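Long-range contacts in Protein/nucleic acid deglycase 2 (Escherichia coli, PDB 1OI4), which removes methylglyoxal and glyoxal adducts from glycated proteins and nucleotides, releasing lactate or glycolate and the repaired molecule: residues I124-Q129 against V145-I150; K141-K146 against L171-T176; T31-D36 against G94-D99; D135-R140 against K153-E158. All coordinates share one frame; numbering follows the deposited sequence.

Interactions 2 and 3 are buried, while interactions 1 and 4 are only partly so, and 4 lies farthest from the centre of the chain. Interactions 1 and 2 share Val-145 and Lys-146, and meet where the N of Cys-125 faces the O of Ser-174. Interactions 1 and 4 both use helix 149-154, one at its start and one at its end. Interaction 3 stands apart from 4, with nearest atoms about 12 Å apart, but touches 1 through Gly-95 and Pro-98. The chemistry differs with place. Interaction 1 is mostly apolar, 2 rests on one N-H to hydroxyl bond and a water, 3 combines backbone bonds with a serine hydroxyl, and 4 with two waters and an arginine.

Interaction 1 of 4, residues I124-Q129 against V145-I150; sequences ICHGPQ and VKPIII
Val-145 packs against both Cys-125 and His-126. Its CG1 stands over one face of the imidazole, 3.8 Å from the ring centroid and 18° off the normal, a CH-pi contact. The chi1 of 72° puts CG1 between the backbone N and the carbonyl carbon and turns CG2 to the sulfur. Cys-125 SG lies 3.8 Å from Val-145 CB. The backbones join by one weak bond, from Val-145 N to Cys-125 O at 3.4 Å, although it is nearly straight.

Ile-148 touches with both branches. CD1 reaches the backbone of Cys-125, 3.6 Å from its O, and also meets Gln-129 CG. CG2 touches Gln-129 NE2 at 3.7 Å and His-126 CD2 at 4.0 Å. Pro-147 CG approaches the His-126 ring obliquely. The NE2 of that ring is hydrogen-bonded to Asp-99 of the second subunit, which helps to fix its rotation.

Cys-125 is probably the nucleophile, as in its relatives. It lies in a type II' turn between strand 121-124 and helix 128-134, the nucleophile elbow of the DJ-1/PfpI fold. The turn leading into helix 149-154 packs beside it, and helix 37-48 touches the cysteine through Glu-38.

Interaction 2 of 4, residues K141-K146 against L171-T176; sequences KLTAVK and LVTSRT
The backbones of Leu-142 to Val-145 and Thr-173 to Arg-175 run in nearly the same direction, 27° apart. They come closest at Ala-144 and Arg-175, whose CA atoms are 4.4 Å apart. No backbone-to-backbone hydrogen bond joins the two segments.

The link is made by the hydroxyl of Thr-173. Thr-143 N donates to Thr-173 OG1 at 2.8 Å, with an angle of 163° at the hydrogen. With chi1 at 54°, OG1 sits between its own backbone N and carbonyl carbon and faces Thr-143 N. A water lies 2.9 Å from Thr-173 OG1 and donates to Lys-141 O, so the hydroxyl also reaches that carbonyl indirectly. A valine at Thr-173 would probably leave the N-H of Thr-143 without its acceptor and the bridging water without one of its partners.

Thr-143 lies between Thr-173 and Arg-175. Its CG2 presses on Ser-174 CA at 3.5 Å, tighter than usual for two carbons. Its OG1 lies 3.3 Å from Arg-175 CG, but bonds to Tyr-160 O. The aliphatic part of the arginine slants past Thr-143, while its guanidinium makes salt bridges to Asp-161 and Asp-179. Farther along, Val-145 CB rests 3.6 Å from Arg-175 O.

Strand 171-174 lies in the main sheet between strands 121-124 and 165-167. Strand 141-142 belongs to a separate small parallel sheet with 158-159. The contact therefore joins this small sheet and the chain after it to the main sheet, while helix 180-191 packs on Val-172 and Ser-174.

Interaction 3 of 4, residues T31-D36 against G94-D99; sequences TDEFED and GGHSPD
Glu-33 and His-96 cross obliquely, with carboxylate and imidazole planes 81° apart. Glu-33 OE1 comes within 3.4 Å of His-96 CD2. The chain of Glu-33 is extended beyond CG, with chi2 at -177°, which carries the carboxylate out to the CD2 side of the ring. Below these ends the two CB atoms touch at 3.9 Å. The polar ends find other partners. Glu-33 OE2 bonds to Tyr-100, and His-96 NE2 bonds to Tyr-100 of the second subunit. The His-96 ring also stacks on His-96 of the second subunit, so this end of the contact reaches the subunit interface.

Ser-97 turns to the opposing segment at Thr-31 and Phe-34. Its OG, anti to its own N at chi1 176°, accepts the N-H of Thr-31 at 3.0 Å. Thr-31 CG2 lies beside the same oxygen, and Thr-31 OG1 instead bonds to Glu-57. Phe-34 meets Ser-97 CB to CB at 3.7 Å, while its ring leads away.

Backbone bonds join the middle. His-96 N donates to Glu-33 O at 2.8 Å. Gly-94 O receives a weak bond from Glu-35 N at 3.2 Å and a CA-H contact from Phe-34. Gly-95 has positive phi, and a side chain on it would run into Glu-33 O and Glu-35 N.

The Gly-94 to Ser-97 type II' turn leads into helix 97-101. Cys-125, the probable nucleophile, is close to Gly-94. The two loops follow the C-terminal ends of parallel strands 25-29 and 89-92, which fits the edge where the active site of the DJ-1/PfpI fold lies.

Interaction 4 of 4, residues D135-R140 against K153-E158; sequences DVIRGR and KNAGAE
Gly-139 N donates to Gly-156 O at 2.7 Å, and the bond is nearly straight at 170°. Glu-158 N donates to Arg-140 O at 2.9 Å.

Two waters add further links. One donates to Asp-135 OD1 and Ala-155 O and accepts from Ile-137 N, bridging the segments with three bonds. The other accepts from Arg-138 NH1 at 2.8 Å and donates weakly to Asn-154 O.

The guanidinium of Arg-138 lies flat over the turn at Ala-155 and Gly-156. Gly-156 CA sits under one face, 3.3 Å from NH1. A bend at chi3, -64°, folds the end of the chain over the peptide. A side chain at Gly-156 would collide with NH1. The positive phi of this glycine also forms the Schellman motif that ends helix 149-154.

Ile-137 supplies the apolar part. Its CD1 meets two methyls, Ala-155 CB and Ala-157 CB, each at 3.8 Å and roughly at right angles to each other. A glycine in place of Ile-137 would probably open a gap beside these two methyls and leave Leu-131 and Leu-142 less well packed. Ala-157 CB also lies 3.5 Å from Arg-140 O.

The contact thus joins the type II turn of Ile-137 to Arg-140 to the end of helix 149-154, away from the annotated site. Its grip is mainly from backbone N-H and carbonyl groups. Around them the small Ala-155 and Ala-157 pack on the isoleucine, and Gly-156 lets the guanidinium lie close.

Interaction 1 of 4, residues I124-Q129 against V145-I150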
loop_
_atom_site.group_PDB
_atom_site.type_symbol
_atom_site.label_atom_id
_atom_site.label_comp_id
_atom_site.label_asym_id
_atom_site.label_seq_id
_atom_site.Cartn_x
_atom_site.Cartn_y
_atom_site.Cartn_z
ATOM N N ILE A 124 6.995 5.017 9.106
ATOM C CA ILE A 124 7.750 5.505 7.960
ATOM C C ILE A 124 7.316 4.921 6.612
ATOM O O ILE A 124 6.884 3.772 6.528
ATOM C CB ILE A 124 9.258 5.234 8.178
ATOM C CG1 ILE A 124 10.072 5.770 6.998
ATOM C CG2 ILE A 124 9.492 3.738 8.366
ATOM C CD1 ILE A 124 11.563 5.845 7.295
ATOM N N CYS A 125 7.422 5.737 5.562
ATOM C CA CYS A 125 7.075 5.322 4.203
ATOM C C CYS A 125 5.588 4.957 4.086
ATOM O O CYS A 125 4.724 5.828 4.196
ATOM C CB CYS A 125 7.959 4.136 3.801
ATOM S SG CYS A 125 8.332 4.029 2.031
ATOM N N HIS A 126 5.287 3.684 3.853
ATOM C CA HIS A 126 3.893 3.249 3.764
ATOM C C HIS A 126 3.321 2.987 5.162
ATOM O O HIS A 126 2.113 2.820 5.324
ATOM C CB HIS A 126 3.765 1.967 2.931
ATOM C CG HIS A 126 3.890 2.183 1.453
ATOM N ND1 HIS A 126 5.097 2.421 0.832
ATOM C CD2 HIS A 126 2.955 2.196 0.473
ATOM C CE1 HIS A 126 4.901 2.573 -0.466
ATOM N NE2 HIS A 126 3.609 2.441 -0.711
ATOM N N GLY A 127 4.197 2.943 6.165
ATOM C CA GLY A 127 3.758 2.690 7.531
ATOM C C GLY A 127 2.491 3.418 7.953
ATOM O O GLY A 127 1.627 2.832 8.611
ATOM N N PRO A 128 2.354 4.705 7.601
ATOM C CA PRO A 128 1.164 5.475 7.968
ATOM C C PRO A 128 -0.164 4.866 7.509
ATOM O O PRO A 128 -1.218 5.212 8.036
ATOM C CB PRO A 128 1.434 6.834 7.333
ATOM C CG PRO A 128 2.934 6.968 7.518
ATOM C CD PRO A 128 3.409 5.590 7.071
ATOM N N GLN A 129 -0.121 3.968 6.532
ATOM C CA GLN A 129 -1.354 3.346 6.049
ATOM C C GLN A 129 -2.142 2.710 7.195
ATOM O O GLN A 129 -3.375 2.717 7.184
ATOM C CB GLN A 129 -1.044 2.302 4.970
ATOM C CG GLN A 129 -0.509 2.913 3.662
ATOM C CD GLN A 129 -0.307 1.881 2.562
ATOM O OE1 GLN A 129 0.427 0.912 2.739
ATOM N NE2 GLN A 129 -0.958 2.090 1.419
ATOM N N VAL A 145 5.238 8.566 2.278
ATOM C CA VAL A 145 5.762 8.346 0.937
ATOM C C VAL A 145 4.785 8.857 -0.128
ATOM O O VAL A 145 3.567 8.760 0.027
ATOM C CB VAL A 145 6.068 6.840 0.727
ATOM C CG1 VAL A 145 4.773 6.056 0.615
ATOM C CG2 VAL A 145 6.963 6.642 -0.489
ATOM N N LYS A 146 5.333 9.394 -1.212
ATOM C CA LYS A 146 4.547 9.976 -2.295
ATOM C C LYS A 146 3.218 9.339 -2.705
ATOM O O LYS A 146 2.186 10.005 -2.687
ATOM C CB LYS A 146 5.419 10.145 -3.546
ATOM C CG LYS A 146 6.139 11.489 -3.616
ATOM C CD LYS A 146 6.507 11.851 -5.050
ATOM C CE LYS A 146 8.012 11.913 -5.255
ATOM N NZ LYS A 146 8.683 10.610 -4.994
ATOM N N PRO A 147 3.220 8.053 -3.088
ATOM C CA PRO A 147 1.957 7.426 -3.494
ATOM C C PRO A 147 0.770 7.514 -2.535
ATOM O O PRO A 147 -0.373 7.469 -2.978
ATOM C CB PRO A 147 2.361 5.977 -3.782
ATOM C CG PRO A 147 3.580 5.780 -2.911
ATOM C CD PRO A 147 4.320 7.073 -3.119
ATOM N N ILE A 148 1.017 7.645 -1.236
ATOM C CA ILE A 148 -0.104 7.705 -0.300
ATOM C C ILE A 148 -0.402 9.086 0.276
ATOM O O ILE A 148 -1.279 9.230 1.124
ATOM C CB ILE A 148 0.077 6.693 0.868
ATOM C CG1 ILE A 148 1.205 7.140 1.799
ATOM C CG2 ILE A 148 0.400 5.311 0.309
ATOM C CD1 ILE A 148 1.370 6.232 3.014
ATOM N N ILE A 149 0.314 10.101 -0.194
ATOM C CA ILE A 149 0.092 11.461 0.285
ATOM C C ILE A 149 -1.390 11.818 0.185
ATOM O O ILE A 149 -1.969 12.381 1.116
ATOM C CB ILE A 149 0.929 12.484 -0.536
ATOM C CG1 ILE A 149 2.421 12.312 -0.216
ATOM C CG2 ILE A 149 0.485 13.902 -0.228
ATOM C CD1 ILE A 149 3.334 13.222 -1.022
ATOM N N ILE A 150 -2.003 11.477 -0.946
ATOM C CA ILE A 150 -3.416 11.762 -1.164
ATOM C C ILE A 150 -4.310 11.041 -0.139
ATOM O O ILE A 150 -5.314 11.596 0.312
ATOM C CB ILE A 150 -3.840 11.365 -2.613
ATOM C CG1 ILE A 150 -5.321 11.669 -2.841
ATOM C CG2 ILE A 150 -3.588 9.875 -2.848
ATOM C CD1 ILE A 150 -5.673 13.125 -2.785
#

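Interaction 2 of 4, residues K141-K146 against L171-T176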
loop_
_atom_site.group_PDB
_atom_site.type_symbol
_atom_site.label_atom_id
_atom_site.label_comp_id
_atom_site.label_asym_id
_atom_site.label_seq_id
_atom_site.Cartn_x
_atom_site.Cartn_y
_atom_site.Cartn_z
ATOM N N LYS A 141 -0.484 16.229 12.414
ATOM C CA LYS A 141 0.596 16.496 11.473
ATOM C C LYS A 141 1.498 15.299 11.218
ATOM O O LYS A 141 1.963 14.647 12.147
ATOM C CB LYS A 141 1.453 17.660 11.978
ATOM C CG LYS A 141 0.667 18.916 12.328
ATOM C CD LYS A 141 1.588 20.010 12.832
ATOM C CE LYS A 141 0.801 21.242 13.245
ATOM N NZ LYS A 141 1.693 22.334 13.729
ATOM N N LEU A 142 1.752 15.022 9.948
ATOM C CA LEU A 142 2.630 13.924 9.584
ATOM C C LEU A 142 3.022 13.969 8.119
ATOM O O LEU A 142 2.538 14.806 7.351
ATOM C CB LEU A 142 1.973 12.578 9.912
ATOM C CG LEU A 142 0.523 12.336 9.503
ATOM C CD1 LEU A 142 0.368 12.544 8.012
ATOM C CD2 LEU A 142 0.120 10.925 9.897
ATOM N N THR A 143 3.919 13.072 7.745
ATOM C CA THR A 143 4.367 12.979 6.372
ATOM C C THR A 143 4.276 11.511 5.983
ATOM O O THR A 143 3.890 10.675 6.805
ATOM C CB THR A 143 5.817 13.481 6.218
ATOM O OG1 THR A 143 6.109 13.662 4.829
ATOM C CG2 THR A 143 6.803 12.484 6.817
ATOM N N ALA A 144 4.627 11.202 4.740
ATOM C CA ALA A 144 4.580 9.831 4.239
ATOM C C ALA A 144 5.131 9.778 2.821
ATOM O O ALA A 144 5.435 10.810 2.234
ATOM C CB ALA A 144 3.137 9.308 4.258
ATOM N N VAL A 145 5.238 8.566 2.278
ATOM C CA VAL A 145 5.762 8.346 0.937
ATOM C C VAL A 145 4.785 8.857 -0.128
ATOM O O VAL A 145 3.567 8.760 0.027
ATOM C CB VAL A 145 6.068 6.840 0.727
ATOM C CG1 VAL A 145 4.773 6.056 0.615
ATOM C CG2 VAL A 145 6.963 6.642 -0.489
ATOM N N LYS A 146 5.333 9.394 -1.212
ATOM C CA LYS A 146 4.547 9.976 -2.295
ATOM C C LYS A 146 3.218 9.339 -2.705
ATOM O O LYS A 146 2.186 10.005 -2.687
ATOM C CB LYS A 146 5.419 10.145 -3.546
ATOM C CG LYS A 146 6.139 11.489 -3.616
ATOM C CD LYS A 146 6.507 11.851 -5.050
ATOM C CE LYS A 146 8.012 11.913 -5.255
ATOM N NZ LYS A 146 8.683 10.610 -4.994
ATOM N N LEU A 171 3.485 11.103 17.566
ATOM C CA LEU A 171 3.554 10.539 16.228
ATOM C C LEU A 171 4.768 11.016 15.457
ATOM O O LEU A 171 4.910 12.205 15.170
ATOM C CB LEU A 171 2.298 10.892 15.434
ATOM C CG LEU A 171 0.943 10.462 15.996
ATOM C CD1 LEU A 171 -0.148 10.953 15.055
ATOM C CD2 LEU A 171 0.881 8.946 16.144
ATOM N N VAL A 172 5.643 10.077 15.124
ATOM C CA VAL A 172 6.836 10.386 14.357
ATOM C C VAL A 172 6.685 9.733 12.990
ATOM O O VAL A 172 6.520 8.520 12.894
ATOM C CB VAL A 172 8.095 9.830 15.043
ATOM C CG1 VAL A 172 9.334 10.163 14.212
ATOM C CG2 VAL A 172 8.217 10.409 16.444
ATOM N N THR A 173 6.718 10.538 11.935
ATOM C CA THR A 173 6.603 10.002 10.584
ATOM C C THR A 173 7.688 10.531 9.658
ATOM O O THR A 173 8.180 11.652 9.821
ATOM C CB THR A 173 5.224 10.308 9.950
ATOM O OG1 THR A 173 4.960 11.714 10.010
ATOM C CG2 THR A 173 4.127 9.546 10.671
ATOM N N SER A 174 8.068 9.695 8.699
ATOM C CA SER A 174 9.082 10.036 7.708
ATOM C C SER A 174 8.635 9.490 6.356
ATOM O O SER A 174 7.704 8.685 6.286
ATOM C CB SER A 174 10.437 9.461 8.109
ATOM O OG SER A 174 10.937 10.136 9.250
ATOM N N ARG A 175 9.321 9.906 5.293
ATOM C CA ARG A 175 8.946 9.522 3.931
ATOM C C ARG A 175 9.609 8.298 3.314
ATOM O O ARG A 175 8.926 7.439 2.763
ATOM C CB ARG A 175 9.182 10.711 2.992
ATOM C CG ARG A 175 8.576 12.017 3.476
ATOM C CD ARG A 175 9.219 13.214 2.775
ATOM N NE ARG A 175 10.653 13.285 3.051
ATOM C CZ ARG A 175 11.429 14.326 2.758
ATOM N NH1 ARG A 175 10.913 15.401 2.171
ATOM N NH2 ARG A 175 12.723 14.295 3.060
ATOM N N THR A 176 10.936 8.233 3.394
ATOM C CA THR A 176 11.688 7.141 2.781
ATOM C C THR A 176 12.898 6.711 3.612
ATOM O O THR A 176 13.194 7.306 4.648
ATOM C CB THR A 176 12.220 7.581 1.411
ATOM O OG1 THR A 176 13.299 8.509 1.606
ATOM C CG2 THR A 176 11.122 8.276 0.606
HETATM O O HOH W 1 3.903 12.722 12.501
#

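Interaction 3 of 4, residues T31-D36 against G94-D99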
loop_
_atom_site.group_PDB
_atom_site.type_symbol
_atom_site.label_atom_id
_atom_site.label_comp_id
_atom_site.label_asym_id
_atom_site.label_seq_id
_atom_site.Cartn_x
_atom_site.Cartn_y
_atom_site.Cartn_z
ATOM N N THR A 31 5.147 -7.793 8.551
ATOM C CA THR A 31 4.924 -9.025 7.803
ATOM C C THR A 31 5.775 -8.996 6.537
ATOM O O THR A 31 6.607 -8.107 6.364
ATOM C CB THR A 31 3.435 -9.210 7.429
ATOM O OG1 THR A 31 3.228 -10.544 6.954
ATOM C CG2 THR A 31 3.023 -8.223 6.342
ATOM N N ASP A 32 5.566 -9.966 5.655
ATOM C CA ASP A 32 6.331 -10.052 4.417
ATOM C C ASP A 32 6.308 -8.805 3.534
ATOM O O ASP A 32 5.298 -8.103 3.438
ATOM C CB ASP A 32 5.849 -11.247 3.596
ATOM C CG ASP A 32 6.073 -12.566 4.309
ATOM O OD1 ASP A 32 7.247 -12.886 4.611
ATOM O OD2 ASP A 32 5.079 -13.277 4.563
ATOM N N GLU A 33 7.443 -8.559 2.886
ATOM C CA GLU A 33 7.623 -7.442 1.974
ATOM C C GLU A 33 7.742 -6.068 2.610
ATOM O O GLU A 33 7.462 -5.054 1.978
ATOM C CB GLU A 33 6.515 -7.454 0.921
ATOM C CG GLU A 33 6.552 -8.711 0.067
ATOM C CD GLU A 33 5.512 -8.707 -1.030
ATOM O OE1 GLU A 33 5.512 -7.764 -1.848
ATOM O OE2 GLU A 33 4.699 -9.651 -1.075
ATOM N N PHE A 34 8.163 -6.036 3.867
ATOM C CA PHE A 34 8.371 -4.770 4.546
ATOM C C PHE A 34 9.640 -4.199 3.909
ATOM O O PHE A 34 10.445 -4.955 3.343
ATOM C CB PHE A 34 8.583 -5.009 6.048
ATOM C CG PHE A 34 9.803 -5.833 6.371
ATOM C CD1 PHE A 34 11.035 -5.226 6.576
ATOM C CD2 PHE A 34 9.721 -7.219 6.453
ATOM C CE1 PHE A 34 12.175 -5.990 6.861
ATOM C CE2 PHE A 34 10.851 -7.992 6.735
ATOM C CZ PHE A 34 12.078 -7.373 6.940
ATOM N N GLU A 35 9.815 -2.881 3.969
ATOM C CA GLU A 35 11.017 -2.260 3.414
ATOM C C GLU A 35 12.161 -2.612 4.366
ATOM O O GLU A 35 12.233 -2.104 5.484
ATOM C CB GLU A 35 10.854 -0.737 3.324
ATOM C CG GLU A 35 12.102 -0.016 2.819
ATOM C CD GLU A 35 12.496 -0.427 1.406
ATOM O OE1 GLU A 35 13.700 -0.387 1.092
ATOM O OE2 GLU A 35 11.609 -0.777 0.603
ATOM N N ASP A 36 13.052 -3.482 3.902
ATOM C CA ASP A 36 14.181 -3.979 4.689
ATOM C C ASP A 36 14.810 -3.059 5.733
ATOM O O ASP A 36 14.746 -3.350 6.931
ATOM C CB ASP A 36 15.269 -4.500 3.747
ATOM C CG ASP A 36 14.750 -5.566 2.801
ATOM O OD1 ASP A 36 15.231 -6.715 2.863
ATOM O OD2 ASP A 36 13.854 -5.251 1.996
ATOM N N GLY A 94 7.576 0.401 6.496
ATOM C CA GLY A 94 6.845 0.491 5.245
ATOM C C GLY A 94 6.940 -0.692 4.293
ATOM O O GLY A 94 6.862 -1.846 4.710
ATOM N N GLY A 95 7.117 -0.402 3.007
ATOM C CA GLY A 95 7.167 -1.464 2.019
ATOM C C GLY A 95 5.725 -1.886 1.794
ATOM O O GLY A 95 4.821 -1.064 1.922
ATOM N N HIS A 96 5.489 -3.151 1.469
ATOM C CA HIS A 96 4.118 -3.608 1.261
ATOM C C HIS A 96 3.545 -4.255 2.522
ATOM O O HIS A 96 2.427 -4.772 2.511
ATOM C CB HIS A 96 4.055 -4.594 0.094
ATOM C CG HIS A 96 4.442 -3.992 -1.222
ATOM N ND1 HIS A 96 3.814 -2.882 -1.743
ATOM C CD2 HIS A 96 5.387 -4.347 -2.123
ATOM C CE1 HIS A 96 4.356 -2.578 -2.909
ATOM N NE2 HIS A 96 5.312 -3.452 -3.164
ATOM N N SER A 97 4.304 -4.215 3.614
ATOM C CA SER A 97 3.846 -4.804 4.866
ATOM C C SER A 97 2.536 -4.193 5.381
ATOM O O SER A 97 1.614 -4.919 5.748
ATOM C CB SER A 97 4.931 -4.682 5.938
ATOM O OG SER A 97 4.458 -5.168 7.181
ATOM N N PRO A 98 2.440 -2.850 5.426
ATOM C CA PRO A 98 1.204 -2.219 5.908
ATOM C C PRO A 98 -0.028 -2.602 5.082
ATOM O O PRO A 98 -1.123 -2.764 5.622
ATOM C CB PRO A 98 1.526 -0.730 5.820
ATOM C CG PRO A 98 2.998 -0.702 6.103
ATOM C CD PRO A 98 3.503 -1.846 5.254
ATOM N N ASP A 99 0.148 -2.746 3.773
ATOM C CA ASP A 99 -0.965 -3.127 2.904
ATOM C C ASP A 99 -1.502 -4.497 3.319
ATOM O O ASP A 99 -2.712 -4.713 3.397
ATOM C CB ASP A 99 -0.505 -3.183 1.448
ATOM C CG ASP A 99 -1.584 -3.702 0.514
ATOM O OD1 ASP A 99 -1.326 -4.699 -0.195
ATOM O OD2 ASP A 99 -2.687 -3.116 0.484
#

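Interaction 4 of 4, residues D135-R140 against K153-E158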
loop_
_atom_site.group_PDB
_atom_site.type_symbol
_atom_site.label_atom_id
_atom_site.label_comp_id
_atom_site.label_asym_id
_atom_site.label_seq_id
_atom_site.Cartn_x
_atom_site.Cartn_y
_atom_site.Cartn_z
ATOM N N ASP A 135 -7.829 5.168 11.567
ATOM C CA ASP A 135 -8.518 6.452 11.485
ATOM C C ASP A 135 -8.253 7.320 12.712
ATOM O O ASP A 135 -9.179 7.783 13.377
ATOM C CB ASP A 135 -10.021 6.228 11.293
ATOM C CG ASP A 135 -10.760 7.505 10.935
ATOM O OD1 ASP A 135 -10.214 8.317 10.160
ATOM O OD2 ASP A 135 -11.894 7.693 11.416
ATOM N N VAL A 136 -6.975 7.549 12.992
ATOM C CA VAL A 136 -6.562 8.349 14.136
ATOM C C VAL A 136 -5.625 9.490 13.772
ATOM O O VAL A 136 -4.834 9.916 14.608
ATOM C CB VAL A 136 -5.832 7.490 15.181
ATOM C CG1 VAL A 136 -6.794 6.490 15.799
ATOM C CG2 VAL A 136 -4.651 6.775 14.523
ATOM N N ILE A 137 -5.707 9.999 12.549
ATOM C CA ILE A 137 -4.808 11.080 12.167
ATOM C C ILE A 137 -5.495 12.357 11.702
ATOM O O ILE A 137 -4.827 13.323 11.328
ATOM C CB ILE A 137 -3.811 10.620 11.072
ATOM C CG1 ILE A 137 -4.562 10.231 9.795
ATOM C CG2 ILE A 137 -2.983 9.449 11.587
ATOM C CD1 ILE A 137 -3.649 9.828 8.645
ATOM N N ARG A 138 -6.823 12.379 11.729
ATOM C CA ARG A 138 -7.534 13.574 11.300
ATOM C C ARG A 138 -7.102 14.741 12.180
ATOM O O ARG A 138 -7.183 14.669 13.405
ATOM C CB ARG A 138 -9.047 13.358 11.398
ATOM C CG ARG A 138 -9.883 14.517 10.869
ATOM C CD ARG A 138 -11.317 14.058 10.615
ATOM N NE ARG A 138 -11.384 13.040 9.563
ATOM C CZ ARG A 138 -11.363 13.304 8.259
ATOM N NH1 ARG A 138 -11.281 14.558 7.829
ATOM N NH2 ARG A 138 -11.425 12.310 7.381
ATOM N N GLY A 139 -6.614 15.803 11.544
ATOM C CA GLY A 139 -6.168 16.974 12.282
ATOM C C GLY A 139 -4.741 16.899 12.805
ATOM O O GLY A 139 -4.232 17.875 13.364
ATOM N N ARG A 140 -4.084 15.756 12.624
ATOM C CA ARG A 140 -2.715 15.592 13.101
ATOM C C ARG A 140 -1.672 15.793 12.005
ATOM O O ARG A 140 -1.931 15.554 10.820
ATOM C CB ARG A 140 -2.549 14.214 13.749
ATOM C CG ARG A 140 -3.592 13.950 14.828
ATOM C CD ARG A 140 -3.205 12.807 15.744
ATOM N NE ARG A 140 -1.987 13.103 16.492
ATOM C CZ ARG A 140 -1.585 12.418 17.557
ATOM N NH1 ARG A 140 -2.308 11.400 18.004
ATOM N NH2 ARG A 140 -0.455 12.740 18.165
ATOM N N LYS A 153 -4.074 12.790 3.285
ATOM C CA LYS A 153 -4.855 14.029 3.269
ATOM C C LYS A 153 -6.351 13.721 3.318
ATOM O O LYS A 153 -7.114 14.402 4.007
ATOM C CB LYS A 153 -4.535 14.845 2.013
ATOM C CG LYS A 153 -3.116 15.382 1.976
ATOM C CD LYS A 153 -2.880 16.248 0.754
ATOM C CE LYS A 153 -1.485 16.860 0.792
ATOM N NZ LYS A 153 -1.190 17.623 -0.448
ATOM N N ASN A 154 -6.770 12.694 2.585
ATOM C CA ASN A 154 -8.171 12.300 2.572
ATOM C C ASN A 154 -8.590 11.829 3.963
ATOM O O ASN A 154 -9.770 11.837 4.299
ATOM C CB ASN A 154 -8.403 11.182 1.545
ATOM C CG ASN A 154 -8.562 11.714 0.118
ATOM O OD1 ASN A 154 -8.559 10.948 -0.848
ATOM N ND2 ASN A 154 -8.708 13.029 -0.011
ATOM N N ALA A 155 -7.610 11.425 4.766
ATOM C CA ALA A 155 -7.871 10.950 6.121
ATOM C C ALA A 155 -7.936 12.113 7.115
ATOM O O ALA A 155 -8.015 11.904 8.325
ATOM C CB ALA A 155 -6.787 9.943 6.544
ATOM N N GLY A 156 -7.889 13.336 6.592
ATOM C CA GLY A 156 -7.964 14.521 7.429
ATOM C C GLY A 156 -6.667 14.999 8.062
ATOM O O GLY A 156 -6.680 15.952 8.840
ATOM N N ALA A 157 -5.546 14.357 7.744
ATOM C CA ALA A 157 -4.274 14.769 8.330
ATOM C C ALA A 157 -3.684 15.971 7.605
ATOM O O ALA A 157 -3.976 16.200 6.435
ATOM C CB ALA A 157 -3.285 13.613 8.299
ATOM N N GLU A 158 -2.858 16.739 8.309
ATOM C CA GLU A 158 -2.205 17.896 7.705
ATOM C C GLU A 158 -0.834 17.418 7.240
ATOM O O GLU A 158 0.055 17.138 8.048
ATOM C CB GLU A 158 -2.059 19.041 8.709
ATOM C CG GLU A 158 -1.447 20.293 8.094
ATOM C CD GLU A 158 -1.392 21.466 9.056
ATOM O OE1 GLU A 158 -0.921 21.278 10.198
ATOM O OE2 GLU A 158 -1.813 22.579 8.665
HETATM O O HOH W 2 -7.882 9.870 10.420
HETATM O O HOH W 3 -11.605 14.504 5.004
#